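Local structure of malonyl-CoA-[acyl-carrier-protein] transacylase (Coxiella burnetii, 3TQE) at residues T72-I77 against E99-V104; V232-D237 against R248-K253; V238-E243 against I265-E270. The protein probably transfers the malonyl group from malonyl-CoA to holo-acyl carrier protein, supplying malonyl-ACP for fatty acid synthesis. One frame throughout, in Å; residues are numbered along the deposited sequence.

Contact 1: residues T72-I77 against E99-V104; sequences TADVAI and EYAALV
V75 and A101 bring the two helices together, their CA atoms 6.1 Å apart, where the axes of 72-77 and 99-104 approach to 9.2 Å and cross at -36° with both chains running in broadly the same direction. The close approach is possible because A101 presents only a methyl group to the other helix. D74 lies alongside that methyl, and its neighbour V75 reaches V104, one turn beyond A101. The A101 CB atom is met at two places along the aspartate: D74 CB lies 3.6 Å from it, and D74 OD2 also comes within 3.6 Å of the same A101 CB. The aspartate CG stands anti to the carbonyl carbon (chi1 -74°), which carries the carboxylate alongside A101. The two residues meet by van der Waals contact alone, and no hydrogen bond crosses between the helices. The D74 side chain also touches P13 and P281 from loops, and residues of the turn that precedes 99-104. In V75 the CG2 branch does the work: V75 CG2 is 3.9 Å from V104 CG1, and the two valine side chains cross at about a right angle. V104 sends CG1 toward V75 because this methyl is anti to its backbone N (chi1 169°). V104 also touches A114 of helix 111-128, while T72 and A76 turn to helix 31-44, so that both helices are held on other sides as well. Helix 97-105 follows strand 91-94 through the sequence GHSLG, which fits the nucleophile elbow of acyltransferases, with S96, the predicted active-site serine, at its turn. The contact thus sets helix 63-83 against the helix that leaves this elbow, beside the parallel sheet of the acyltransferase core.

Contact 2: residues V232-D237 against R248-K253; sequences VIHNVD and RGALIK. With GLY (glycine), chain C.
A250 meets both H234 and V236 where the irregular segment 232-237 packs against helix 244-254, the next helix along the chain in this acyltransferase domain. The aromatic contact is a CH-pi interaction: A250 CB lies over one face of the H234 imidazole, 4.0 Å from the ring centroid and displaced toward the ND1 side of the rim. The same ring is gripped in its polar part by E99 of helix 97-105, which is hydrogen-bonded to ND1. Apolar packing is carried by V236, whose two methyls divide the task. Its CG1 lies 4.1 Å from A250 CB, whereas V236 CG2, anti to the backbone N, comes to 3.6 Å from K253 CG. The lysine chain is fully extended and passes across the valine at about a right angle, so its methylene groups serve as the apolar surface. No direct hydrogen bond joins the segments; a single water bridges them instead, accepting from V236 N at 3.1 Å and donating to A250 O at 3.2 Å. At the other end of the helical segment R248 binds a glycine molecule, with I223 O and I220 O also receiving bonds from its guanidinium. The glycine carboxylate lies at the guanidinium edge: R248 NH1 donates to OXT at 2.9 Å and R248 NH2 to O at 2.8 Å, both fairly straight.

Contact 3: residues V238-E243 against I265-E270; sequences VVDHNE and IKYIEE
Y267 extends from its helix to lie beside V238, and the two side chains slide past each other in opposite directions instead of meeting end to end. The tyrosine CG is anti to the backbone N (chi1 -179°), an arrangement that carries the ring away from the helix and along segment 238-243. Two levels of contact result. Near the helix, V238 CG1 packs on the first carbon of the tyrosine side chain, 4.1 Å from Y267 CB. Further out, the main chain of the loop takes over: V238 O stands 3.8 Å from Y267 CD1 and equally close to CE1, approaching the ring obliquely beside that bond. V238 has positive phi and psi (60° and 39°), the left-handed helical region, and this turn of the backbone accompanies the presentation of its carbonyl to the ring. The contact joins the loop between helices 210-220 and 244-254 to helix 261-270 of the acyltransferase domain, which on another side packs through I265 and I268 on F276 of strand 275-278, part of the parallel sheet. I233, just upstream in the loop, also touches Y267. The tyrosine hydroxyl ends near D240 without pointing at it; Y267 OH and D240 OD1 are 4.5 Å apart, a loose approach, and P231 touches the D240 side chain. Farther along, H241 turns to helix 244-254, touching I246 and I247. E243 occupies the N-cap position of that helix, and its carboxylate folds back on the preceding residue: N242 N donates to E243 OE1 at 3.2 Å, from above the carboxylate plane.

In the fold
E99 ties contact 1 to contact 2, whose centres are 16 Å apart: its OE2 is 2.6 Å from H234 ND1 and its OE1 2.8 Å from N235 N, both probable hydrogen bonds. Contacts 2 and 3, 11 Å apart between centres, share one loop, with H234 N 2.9 Å from V239 O and the H234 and H241 rings meeting. Contact 3 stays clear of contact 1 and the annotated sites. Nearer the predicted active site, the D74 side chain is about 10 Å from that of S96 and from the glycine whose pocket includes S96 and H205, and the side chain of V236 is about 8 Å from that of H205; R248 of contact 2 holds the other glycine.

Contact 1: residues T72-I77 against E99-V104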
ATOM      1  N   THR A  72      10.498   1.190   3.695  1.00 10.56           N
ATOM      2  CA  THR A  72      11.631   2.064   3.997  1.00  9.55           C
ATOM      3  C   THR A  72      11.542   3.350   3.183  1.00 10.40           C
ATOM      4  O   THR A  72      11.754   4.424   3.712  1.00 11.33           O
ATOM      5  CB  THR A  72      12.942   1.310   3.774  1.00  9.90           C
ATOM      6  OG1 THR A  72      12.963   0.164   4.613  1.00 11.31           O
ATOM      7  CG2 THR A  72      14.143   2.187   4.113  1.00 11.22           C
ATOM      8  N   ALA A  73      11.209   3.229   1.914  1.00 10.17           N
ATOM      9  CA  ALA A  73      11.071   4.404   1.051  1.00 10.37           C
ATOM     10  C   ALA A  73       9.966   5.321   1.567  1.00 10.84           C
ATOM     11  O   ALA A  73      10.139   6.531   1.653  1.00 11.87           O
ATOM     12  CB  ALA A  73      10.783   3.993  -0.369  1.00 11.34           C
ATOM     13  N   ASP A  74       8.834   4.727   1.933  1.00 10.37           N
ATOM     14  CA  ASP A  74       7.708   5.522   2.392  1.00 10.42           C
ATOM     15  C   ASP A  74       8.084   6.235   3.695  1.00 10.71           C
ATOM     16  O   ASP A  74       7.775   7.407   3.875  1.00 11.30           O
ATOM     17  CB  ASP A  74       6.526   4.613   2.669  1.00 10.58           C
ATOM     18  CG  ASP A  74       5.823   4.062   1.419  1.00 11.94           C
ATOM     19  OD1 ASP A  74       6.231   4.301   0.270  1.00 13.51           O
ATOM     20  OD2 ASP A  74       4.807   3.337   1.641  1.00 12.97           O
ATOM     21  N   VAL A  75       8.705   5.525   4.626  1.00 10.43           N
ATOM     22  CA  VAL A  75       9.087   6.120   5.887  1.00 10.79           C
ATOM     23  C   VAL A  75      10.165   7.183   5.681  1.00 11.13           C
ATOM     24  O   VAL A  75      10.147   8.223   6.309  1.00 11.88           O
ATOM     25  CB  VAL A  75       9.551   5.052   6.852  1.00 10.83           C
ATOM     26  CG1 VAL A  75      10.222   5.664   8.052  1.00 14.00           C
ATOM     27  CG2 VAL A  75       8.361   4.195   7.249  1.00 12.10           C
ATOM     28  N   ALA A  76      11.101   6.930   4.784  1.00 10.86           N
ATOM     29  CA  ALA A  76      12.128   7.937   4.475  1.00 11.25           C
ATOM     30  C   ALA A  76      11.494   9.229   4.020  1.00 11.85           C
ATOM     31  O   ALA A  76      11.928  10.316   4.423  1.00 12.83           O
ATOM     32  CB  ALA A  76      13.097   7.401   3.440  1.00 12.57           C
ATOM     33  N   ILE A  77      10.500   9.123   3.159  1.00 11.64           N
ATOM     34  CA  ILE A  77       9.836  10.334   2.651  1.00 11.27           C
ATOM     35  C   ILE A  77       9.084  11.028   3.758  1.00 11.34           C
ATOM     36  O   ILE A  77       9.125  12.252   3.878  1.00 12.20           O
ATOM     37  CB  ILE A  77       8.951  10.017   1.456  1.00 11.20           C
ATOM     38  CG1 ILE A  77       9.862   9.688   0.268  1.00 14.38           C
ATOM     39  CG2 ILE A  77       7.989  11.170   1.152  1.00 13.01           C
ATOM     40  CD1 ILE A  77       9.159   9.078  -0.897  1.00 20.46           C
ATOM     41  N   GLU A  99      -0.021   0.276   4.569  1.00 12.29           N
ATOM     42  CA  GLU A  99      -0.623   0.419   5.868  1.00 11.42           C
ATOM     43  C   GLU A  99       0.419   0.301   6.982  1.00 11.60           C
ATOM     44  O   GLU A  99       0.309   0.965   8.003  1.00 12.35           O
ATOM     45  CB  GLU A  99      -1.716  -0.637   5.988  1.00 13.66           C
ATOM     46  CG  GLU A  99      -2.500  -0.577   7.255  1.00 15.78           C
ATOM     47  CD  GLU A  99      -3.895  -1.179   7.040  1.00 19.68           C
ATOM     48  OE1 GLU A  99      -4.585  -0.764   6.061  1.00 18.87           O
ATOM     49  OE2 GLU A  99      -4.286  -2.048   7.857  1.00 21.40           O
ATOM     50  N   TYR A 100       1.466  -0.494   6.751  1.00 12.24           N
ATOM     51  CA  TYR A 100       2.533  -0.600   7.728  1.00 11.81           C
ATOM     52  C   TYR A 100       3.302   0.679   7.799  1.00 11.70           C
ATOM     53  O   TYR A 100       3.752   1.062   8.876  1.00 12.06           O
ATOM     54  CB  TYR A 100       3.479  -1.745   7.408  1.00 11.77           C
ATOM     55  CG  TYR A 100       2.811  -3.085   7.609  1.00 12.55           C
ATOM     56  CD1 TYR A 100       2.985  -3.772   8.785  1.00 14.23           C
ATOM     57  CD2 TYR A 100       1.967  -3.638   6.644  1.00 12.63           C
ATOM     58  CE1 TYR A 100       2.362  -4.980   9.004  1.00 15.16           C
ATOM     59  CE2 TYR A 100       1.296  -4.848   6.871  1.00 14.21           C
ATOM     60  CZ  TYR A 100       1.541  -5.526   8.041  1.00 13.36           C
ATOM     61  OH  TYR A 100       0.898  -6.709   8.274  1.00 17.70           O
ATOM     62  N   ALA A 101       3.533   1.308   6.650  1.00 11.05           N
ATOM     63  CA  ALA A 101       4.201   2.579   6.673  1.00 11.18           C
ATOM     64  C   ALA A 101       3.388   3.595   7.435  1.00 11.24           C
ATOM     65  O   ALA A 101       3.934   4.349   8.224  1.00 11.68           O
ATOM     66  CB  ALA A 101       4.477   3.075   5.253  1.00 11.97           C
ATOM     67  N   ALA A 102       2.082   3.605   7.224  1.00 10.87           N
ATOM     68  CA  ALA A 102       1.202   4.546   7.934  1.00 10.54           C
ATOM     69  C   ALA A 102       1.324   4.309   9.435  1.00 11.55           C
ATOM     70  O   ALA A 102       1.431   5.237  10.224  1.00 12.06           O
ATOM     71  CB  ALA A 102      -0.210   4.382   7.468  1.00 12.03           C
ATOM     72  N   LEU A 103       1.341   3.051   9.848  1.00 10.94           N
ATOM     73  CA  LEU A 103       1.443   2.753  11.249  1.00 11.43           C
ATOM     74  C   LEU A 103       2.776   3.107  11.868  1.00 11.70           C
ATOM     75  O   LEU A 103       2.836   3.536  13.012  1.00 13.28           O
ATOM     76  CB  LEU A 103       1.124   1.291  11.516  1.00 11.79           C
ATOM     77  CG  LEU A 103      -0.339   0.919  11.349  1.00 13.63           C
ATOM     78  CD1 LEU A 103      -0.465  -0.585  11.297  1.00 15.90           C
ATOM     79  CD2 LEU A 103      -1.201   1.543  12.469  1.00 15.27           C
ATOM     80  N   VAL A 104       3.844   2.977  11.108  1.00 10.60           N
ATOM     81  CA  VAL A 104       5.132   3.455  11.570  1.00 11.73           C
ATOM     82  C   VAL A 104       5.126   4.968  11.724  1.00 12.49           C
ATOM     83  O   VAL A 104       5.535   5.528  12.752  1.00 13.46           O
ATOM     84  CB  VAL A 104       6.287   3.010  10.640  1.00 11.64           C
ATOM     85  CG1 VAL A 104       7.573   3.758  11.018  1.00 13.14           C
ATOM     86  CG2 VAL A 104       6.484   1.529  10.729  1.00 12.62           C
TER

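Contact 2: residues V232-D237 against R248-K253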
ATOM      1  N   VAL A 232      -5.126   6.183  11.454  1.00 12.71           N
ATOM      2  CA  VAL A 232      -4.781   5.393  10.293  1.00 13.04           C
ATOM      3  C   VAL A 232      -6.017   4.600   9.905  1.00 12.84           C
ATOM      4  O   VAL A 232      -6.529   3.814  10.709  1.00 13.86           O
ATOM      5  CB  VAL A 232      -3.626   4.445  10.593  1.00 12.84           C
ATOM      6  CG1 VAL A 232      -3.431   3.509   9.417  1.00 15.43           C
ATOM      7  CG2 VAL A 232      -2.363   5.235  10.930  1.00 14.27           C
ATOM      8  N   ILE A 233      -6.535   4.836   8.713  1.00 13.20           N
ATOM      9  CA  ILE A 233      -7.724   4.154   8.254  1.00 13.07           C
ATOM     10  C   ILE A 233      -7.301   2.836   7.640  1.00 13.00           C
ATOM     11  O   ILE A 233      -6.633   2.808   6.617  1.00 13.80           O
ATOM     12  CB  ILE A 233      -8.486   4.986   7.213  1.00 14.23           C
ATOM     13  CG1 ILE A 233      -8.827   6.363   7.736  1.00 17.04           C
ATOM     14  CG2 ILE A 233      -9.738   4.236   6.731  1.00 15.53           C
ATOM     15  CD1 ILE A 233      -9.512   6.375   8.984  1.00 21.43           C
ATOM     16  N   HIS A 234      -7.722   1.738   8.248  1.00 12.63           N
ATOM     17  CA  HIS A 234      -7.331   0.413   7.779  1.00 12.45           C
ATOM     18  C   HIS A 234      -8.078  -0.032   6.542  1.00 13.36           C
ATOM     19  O   HIS A 234      -9.249   0.233   6.365  1.00 13.91           O
ATOM     20  CB  HIS A 234      -7.552  -0.592   8.887  1.00 12.80           C
ATOM     21  CG  HIS A 234      -6.606  -0.426  10.014  1.00 13.89           C
ATOM     22  ND1 HIS A 234      -5.371  -1.040  10.033  1.00 17.61           N
ATOM     23  CD2 HIS A 234      -6.673   0.338  11.130  1.00 18.55           C
ATOM     24  CE1 HIS A 234      -4.733  -0.684  11.140  1.00 19.53           C
ATOM     25  NE2 HIS A 234      -5.502   0.149  11.821  1.00 19.16           N
ATOM     26  N   ASN A 235      -7.361  -0.773   5.728  1.00 13.63           N
ATOM     27  CA  ASN A 235      -7.860  -1.269   4.460  1.00 14.10           C
ATOM     28  C   ASN A 235      -9.030  -2.193   4.594  1.00 14.66           C
ATOM     29  O   ASN A 235      -9.863  -2.262   3.693  1.00 15.10           O
ATOM     30  CB  ASN A 235      -6.772  -2.072   3.756  1.00 15.13           C
ATOM     31  CG  ASN A 235      -5.641  -1.236   3.220  1.00 14.88           C
ATOM     32  OD1 ASN A 235      -5.692   0.017   3.092  1.00 17.30           O
ATOM     33  ND2 ASN A 235      -4.611  -1.944   2.840  1.00 11.49           N
ATOM     34  N   VAL A 236      -9.025  -2.993   5.644  1.00 14.94           N
ATOM     35  CA  VAL A 236      -9.951  -4.105   5.692  1.00 15.73           C
ATOM     36  C   VAL A 236     -11.318  -3.657   6.087  1.00 16.12           C
ATOM     37  O   VAL A 236     -12.310  -4.222   5.607  1.00 17.87           O
ATOM     38  CB  VAL A 236      -9.420  -5.215   6.616  1.00 16.81           C
ATOM     39  CG1 VAL A 236      -9.377  -4.773   8.039  1.00 17.44           C
ATOM     40  CG2 VAL A 236     -10.201  -6.475   6.450  1.00 20.64           C
ATOM     41  N   ASP A 237     -11.388  -2.621   6.921  1.00 16.13           N
ATOM     42  CA  ASP A 237     -12.654  -2.173   7.479  1.00 16.76           C
ATOM     43  C   ASP A 237     -12.961  -0.694   7.358  1.00 15.85           C
ATOM     44  O   ASP A 237     -14.028  -0.223   7.782  1.00 16.74           O
ATOM     45  CB  ASP A 237     -12.757  -2.639   8.930  1.00 18.05           C
ATOM     46  CG  ASP A 237     -11.616  -2.201   9.779  1.00 19.90           C
ATOM     47  OD1 ASP A 237     -10.796  -1.386   9.320  1.00 21.53           O
ATOM     48  OD2 ASP A 237     -11.490  -2.741  10.908  1.00 25.13           O
ATOM     49  N   ARG A 248      -3.753  -5.483  15.392  1.00 13.62           N
ATOM     50  CA  ARG A 248      -3.233  -6.769  14.956  1.00 14.20           C
ATOM     51  C   ARG A 248      -4.255  -7.501  14.118  1.00 14.19           C
ATOM     52  O   ARG A 248      -3.935  -8.030  13.064  1.00 14.50           O
ATOM     53  CB  ARG A 248      -2.866  -7.652  16.131  1.00 15.73           C
ATOM     54  CG  ARG A 248      -1.690  -7.171  16.922  1.00 16.05           C
ATOM     55  CD  ARG A 248      -1.267  -8.181  17.986  1.00 17.58           C
ATOM     56  NE  ARG A 248      -0.043  -7.679  18.602  1.00 15.87           N
ATOM     57  CZ  ARG A 248       0.008  -6.921  19.694  1.00 16.28           C
ATOM     58  NH1 ARG A 248      -1.089  -6.629  20.389  1.00 16.78           N
ATOM     59  NH2 ARG A 248       1.164  -6.475  20.121  1.00 19.00           N
ATOM     60  N   GLY A 249      -5.495  -7.569  14.590  1.00 13.93           N
ATOM     61  CA  GLY A 249      -6.523  -8.236  13.830  1.00 14.46           C
ATOM     62  C   GLY A 249      -6.697  -7.647  12.446  1.00 13.90           C
ATOM     63  O   GLY A 249      -6.904  -8.387  11.480  1.00 15.22           O
ATOM     64  N   ALA A 250      -6.654  -6.320  12.353  1.00 13.20           N
ATOM     65  CA  ALA A 250      -6.842  -5.655  11.088  1.00 12.66           C
ATOM     66  C   ALA A 250      -5.728  -5.984  10.110  1.00 12.85           C
ATOM     67  O   ALA A 250      -5.969  -6.172   8.925  1.00 13.89           O
ATOM     68  CB  ALA A 250      -6.950  -4.161  11.294  1.00 13.47           C
ATOM     69  N   LEU A 251      -4.514  -6.054  10.612  1.00 13.13           N
ATOM     70  CA  LEU A 251      -3.364  -6.351   9.765  1.00 13.37           C
ATOM     71  C   LEU A 251      -3.373  -7.776   9.284  1.00 13.61           C
ATOM     72  O   LEU A 251      -2.979  -8.065   8.161  1.00 15.04           O
ATOM     73  CB  LEU A 251      -2.052  -6.061  10.478  1.00 13.48           C
ATOM     74  CG  LEU A 251      -1.822  -4.579  10.758  1.00 15.03           C
ATOM     75  CD1 LEU A 251      -0.627  -4.440  11.671  1.00 17.03           C
ATOM     76  CD2 LEU A 251      -1.643  -3.774   9.448  1.00 15.62           C
ATOM     77  N   ILE A 252      -3.841  -8.689  10.116  1.00 13.07           N
ATOM     78  CA  ILE A 252      -3.873 -10.077   9.705  1.00 13.80           C
ATOM     79  C   ILE A 252      -5.031 -10.294   8.732  1.00 14.10           C
ATOM     80  O   ILE A 252      -4.885 -10.937   7.707  1.00 15.21           O
ATOM     81  CB  ILE A 252      -3.954 -10.995  10.920  1.00 13.43           C
ATOM     82  CG1 ILE A 252      -2.669 -10.860  11.760  1.00 14.95           C
ATOM     83  CG2 ILE A 252      -4.214 -12.424  10.487  1.00 14.76           C
ATOM     84  CD1 ILE A 252      -1.377 -11.116  11.003  1.00 17.36           C
ATOM     85  N   LYS A 253      -6.191  -9.738   9.039  1.00 13.23           N
ATOM     86  CA  LYS A 253      -7.343  -9.873   8.148  1.00 14.47           C
ATOM     87  C   LYS A 253      -7.091  -9.239   6.791  1.00 14.18           C
ATOM     88  O   LYS A 253      -7.624  -9.680   5.795  1.00 13.35           O
ATOM     89  CB  LYS A 253      -8.587  -9.289   8.810  1.00 15.39           C
ATOM     90  CG  LYS A 253      -9.907  -9.664   8.126  1.00 18.49           C
ATOM     91  CD  LYS A 253     -11.113  -9.096   8.906  1.00 21.32           C
ATOM     92  CE  LYS A 253     -12.437  -9.497   8.270  1.00 23.27           C
ATOM     93  NZ  LYS A 253     -13.623  -9.014   9.066  1.00 24.73           N
TER
HETATM   94  N   GLY C 315       1.569  -2.231  23.449  1.00 33.12           N
HETATM   95  CA  GLY C 315       0.463  -3.210  23.697  1.00 32.43           C
HETATM   96  C   GLY C 315       0.593  -4.413  22.793  1.00 31.62           C
HETATM   97  O   GLY C 315       1.561  -4.458  22.004  1.00 29.81           O
HETATM   98  OXT GLY C 315      -0.270  -5.337  22.823  1.00 30.48           O
HETATM   99  O   HOH W   1      -6.447  -3.529   7.266  1.00 18.02           O

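Contact 3: residues V238-E243 against I265-E270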
ATOM      1  N   VAL A 238     -12.028   0.064   6.799  1.00 14.35           N
ATOM      2  CA  VAL A 238     -12.227   1.464   6.540  1.00 15.02           C
ATOM      3  C   VAL A 238     -12.511   2.255   7.819  1.00 14.95           C
ATOM      4  O   VAL A 238     -13.301   3.186   7.838  1.00 16.29           O
ATOM      5  CB  VAL A 238     -13.315   1.719   5.481  1.00 14.14           C
ATOM      6  CG1 VAL A 238     -13.141   3.092   4.856  1.00 17.55           C
ATOM      7  CG2 VAL A 238     -13.291   0.643   4.373  1.00 17.89           C
ATOM      8  N   VAL A 239     -11.830   1.896   8.876  1.00 15.15           N
ATOM      9  CA  VAL A 239     -11.857   2.669  10.105  1.00 15.89           C
ATOM     10  C   VAL A 239     -10.510   2.669  10.769  1.00 14.97           C
ATOM     11  O   VAL A 239      -9.652   1.850  10.476  1.00 13.65           O
ATOM     12  CB  VAL A 239     -12.905   2.179  11.089  1.00 17.41           C
ATOM     13  CG1 VAL A 239     -14.297   2.268  10.492  1.00 20.02           C
ATOM     14  CG2 VAL A 239     -12.591   0.817  11.491  1.00 17.94           C
ATOM     15  N   ASP A 240     -10.331   3.607  11.684  1.00 15.24           N
ATOM     16  CA  ASP A 240      -9.136   3.639  12.478  1.00 16.14           C
ATOM     17  C   ASP A 240      -9.354   2.863  13.754  1.00 15.86           C
ATOM     18  O   ASP A 240     -10.500   2.690  14.213  1.00 18.46           O
ATOM     19  CB  ASP A 240      -8.749   5.074  12.791  1.00 16.89           C
ATOM     20  CG  ASP A 240      -9.801   5.818  13.513  1.00 20.60           C
ATOM     21  OD1 ASP A 240     -10.979   5.789  13.068  1.00 22.31           O
ATOM     22  OD2 ASP A 240      -9.442   6.461  14.510  1.00 25.93           O
ATOM     23  N   HIS A 241      -8.259   2.412  14.332  1.00 14.77           N
ATOM     24  CA  HIS A 241      -8.283   1.644  15.565  1.00 16.10           C
ATOM     25  C   HIS A 241      -7.193   2.110  16.505  1.00 16.47           C
ATOM     26  O   HIS A 241      -6.093   2.390  16.085  1.00 18.20           O
ATOM     27  CB  HIS A 241      -8.044   0.179  15.282  1.00 16.65           C
ATOM     28  CG  HIS A 241      -9.106  -0.448  14.451  1.00 17.31           C
ATOM     29  ND1 HIS A 241     -10.429  -0.466  14.838  1.00 19.20           N
ATOM     30  CD2 HIS A 241      -9.047  -1.085  13.260  1.00 19.56           C
ATOM     31  CE1 HIS A 241     -11.142  -1.090  13.913  1.00 19.99           C
ATOM     32  NE2 HIS A 241     -10.325  -1.477  12.946  1.00 20.39           N
ATOM     33  N   ASN A 242      -7.494   2.160  17.788  1.00 16.92           N
ATOM     34  CA  ASN A 242      -6.513   2.571  18.785  1.00 18.66           C
ATOM     35  C   ASN A 242      -5.927   1.421  19.574  1.00 18.23           C
ATOM     36  O   ASN A 242      -4.864   1.541  20.179  1.00 20.84           O
ATOM     37  CB  ASN A 242      -7.164   3.549  19.748  1.00 21.15           C
ATOM     38  CG  ASN A 242      -7.560   4.841  19.087  1.00 25.84           C
ATOM     39  OD1 ASN A 242      -8.634   5.402  19.368  1.00 34.25           O
ATOM     40  ND2 ASN A 242      -6.705   5.339  18.226  1.00 29.27           N
ATOM     41  N   GLU A 243      -6.632   0.303  19.622  1.00 17.13           N
ATOM     42  CA  GLU A 243      -6.258  -0.797  20.480  1.00 18.40           C
ATOM     43  C   GLU A 243      -5.314  -1.751  19.785  1.00 16.03           C
ATOM     44  O   GLU A 243      -5.595  -2.142  18.665  1.00 15.13           O
ATOM     45  CB  GLU A 243      -7.528  -1.547  20.843  1.00 20.22           C
ATOM     46  CG  GLU A 243      -8.641  -0.660  21.334  1.00 27.07           C
ATOM     47  CD  GLU A 243      -9.673  -0.143  20.244  1.00 31.04           C
ATOM     48  OE1 GLU A 243      -9.443  -0.024  18.957  1.00 28.32           O
ATOM     49  OE2 GLU A 243     -10.766   0.209  20.764  1.00 36.86           O
ATOM     50  N   ILE A 265     -10.834   6.389   0.481  1.00 12.31           N
ATOM     51  CA  ILE A 265     -10.713   7.729  -0.072  1.00 13.07           C
ATOM     52  C   ILE A 265     -12.035   8.463   0.089  1.00 13.99           C
ATOM     53  O   ILE A 265     -12.047   9.638   0.446  1.00 14.11           O
ATOM     54  CB  ILE A 265     -10.257   7.692  -1.523  1.00 13.39           C
ATOM     55  CG1 ILE A 265      -8.866   7.063  -1.632  1.00 14.66           C
ATOM     56  CG2 ILE A 265     -10.314   9.057  -2.160  1.00 14.70           C
ATOM     57  CD1 ILE A 265      -7.785   7.688  -0.785  1.00 14.11           C
ATOM     58  N   LYS A 266     -13.138   7.774  -0.137  1.00 15.03           N
ATOM     59  CA  LYS A 266     -14.437   8.407   0.034  1.00 16.65           C
ATOM     60  C   LYS A 266     -14.661   8.829   1.493  1.00 16.66           C
ATOM     61  O   LYS A 266     -15.199   9.910   1.753  1.00 17.74           O
ATOM     62  CB  LYS A 266     -15.533   7.474  -0.436  1.00 17.61           C
ATOM     63  CG  LYS A 266     -15.563   7.415  -1.961  1.00 22.18           C
ATOM     64  CD  LYS A 266     -16.628   6.517  -2.478  1.00 27.78           C
ATOM     65  CE  LYS A 266     -16.719   6.635  -3.990  1.00 32.23           C
ATOM     66  NZ  LYS A 266     -17.987   6.053  -4.480  1.00 37.33           N
ATOM     67  N   TYR A 267     -14.208   8.016   2.439  1.00 15.19           N
ATOM     68  CA  TYR A 267     -14.324   8.316   3.867  1.00 16.40           C
ATOM     69  C   TYR A 267     -13.552   9.575   4.165  1.00 15.23           C
ATOM     70  O   TYR A 267     -14.043  10.467   4.855  1.00 16.72           O
ATOM     71  CB  TYR A 267     -13.790   7.163   4.709  1.00 16.91           C
ATOM     72  CG  TYR A 267     -13.858   7.308   6.204  1.00 21.80           C
ATOM     73  CD1 TYR A 267     -14.782   6.562   6.939  1.00 26.43           C
ATOM     74  CD2 TYR A 267     -12.983   8.108   6.894  1.00 25.95           C
ATOM     75  CE1 TYR A 267     -14.856   6.650   8.316  1.00 28.34           C
ATOM     76  CE2 TYR A 267     -13.074   8.227   8.303  1.00 28.23           C
ATOM     77  CZ  TYR A 267     -14.010   7.498   8.992  1.00 29.53           C
ATOM     78  OH  TYR A 267     -14.104   7.546  10.367  1.00 32.55           O
ATOM     79  N   ILE A 268     -12.347   9.673   3.628  1.00 13.89           N
ATOM     80  CA  ILE A 268     -11.475  10.808   3.915  1.00 13.85           C
ATOM     81  C   ILE A 268     -12.095  12.082   3.321  1.00 14.65           C
ATOM     82  O   ILE A 268     -12.162  13.123   3.972  1.00 15.21           O
ATOM     83  CB  ILE A 268     -10.062  10.553   3.388  1.00 13.67           C
ATOM     84  CG1 ILE A 268      -9.415   9.455   4.232  1.00 14.62           C
ATOM     85  CG2 ILE A 268      -9.234  11.821   3.380  1.00 15.29           C
ATOM     86  CD1 ILE A 268      -8.122   8.866   3.665  1.00 15.34           C
ATOM     87  N   GLU A 269     -12.612  11.983   2.115  1.00 15.32           N
ATOM     88  CA  GLU A 269     -13.230  13.122   1.459  1.00 17.45           C
ATOM     89  C   GLU A 269     -14.498  13.546   2.149  1.00 18.44           C
ATOM     90  O   GLU A 269     -14.751  14.747   2.252  1.00 19.17           O
ATOM     91  CB  GLU A 269     -13.467  12.814   0.009  1.00 18.87           C
ATOM     92  CG  GLU A 269     -12.186  12.741  -0.741  1.00 22.11           C
ATOM     93  CD  GLU A 269     -12.347  13.046  -2.185  1.00 30.18           C
ATOM     94  OE1 GLU A 269     -13.256  12.451  -2.796  1.00 36.10           O
ATOM     95  OE2 GLU A 269     -11.559  13.864  -2.701  1.00 33.33           O
ATOM     96  N   GLU A 270     -15.235  12.588   2.698  1.00 19.46           N
ATOM     97  CA  GLU A 270     -16.441  12.925   3.460  1.00 22.22           C
ATOM     98  C   GLU A 270     -16.136  13.695   4.735  1.00 21.85           C
ATOM     99  O   GLU A 270     -17.015  14.388   5.271  1.00 23.67           O
ATOM    100  CB  GLU A 270     -17.223  11.674   3.821  1.00 23.58           C
ATOM    101  CG  GLU A 270     -17.989  11.109   2.675  1.00 30.08           C
ATOM    102  CD  GLU A 270     -18.594   9.747   2.985  1.00 37.34           C
ATOM    103  OE1 GLU A 270     -18.535   9.303   4.169  1.00 43.10           O
ATOM    104  OE2 GLU A 270     -19.123   9.112   2.044  1.00 42.79           O
TER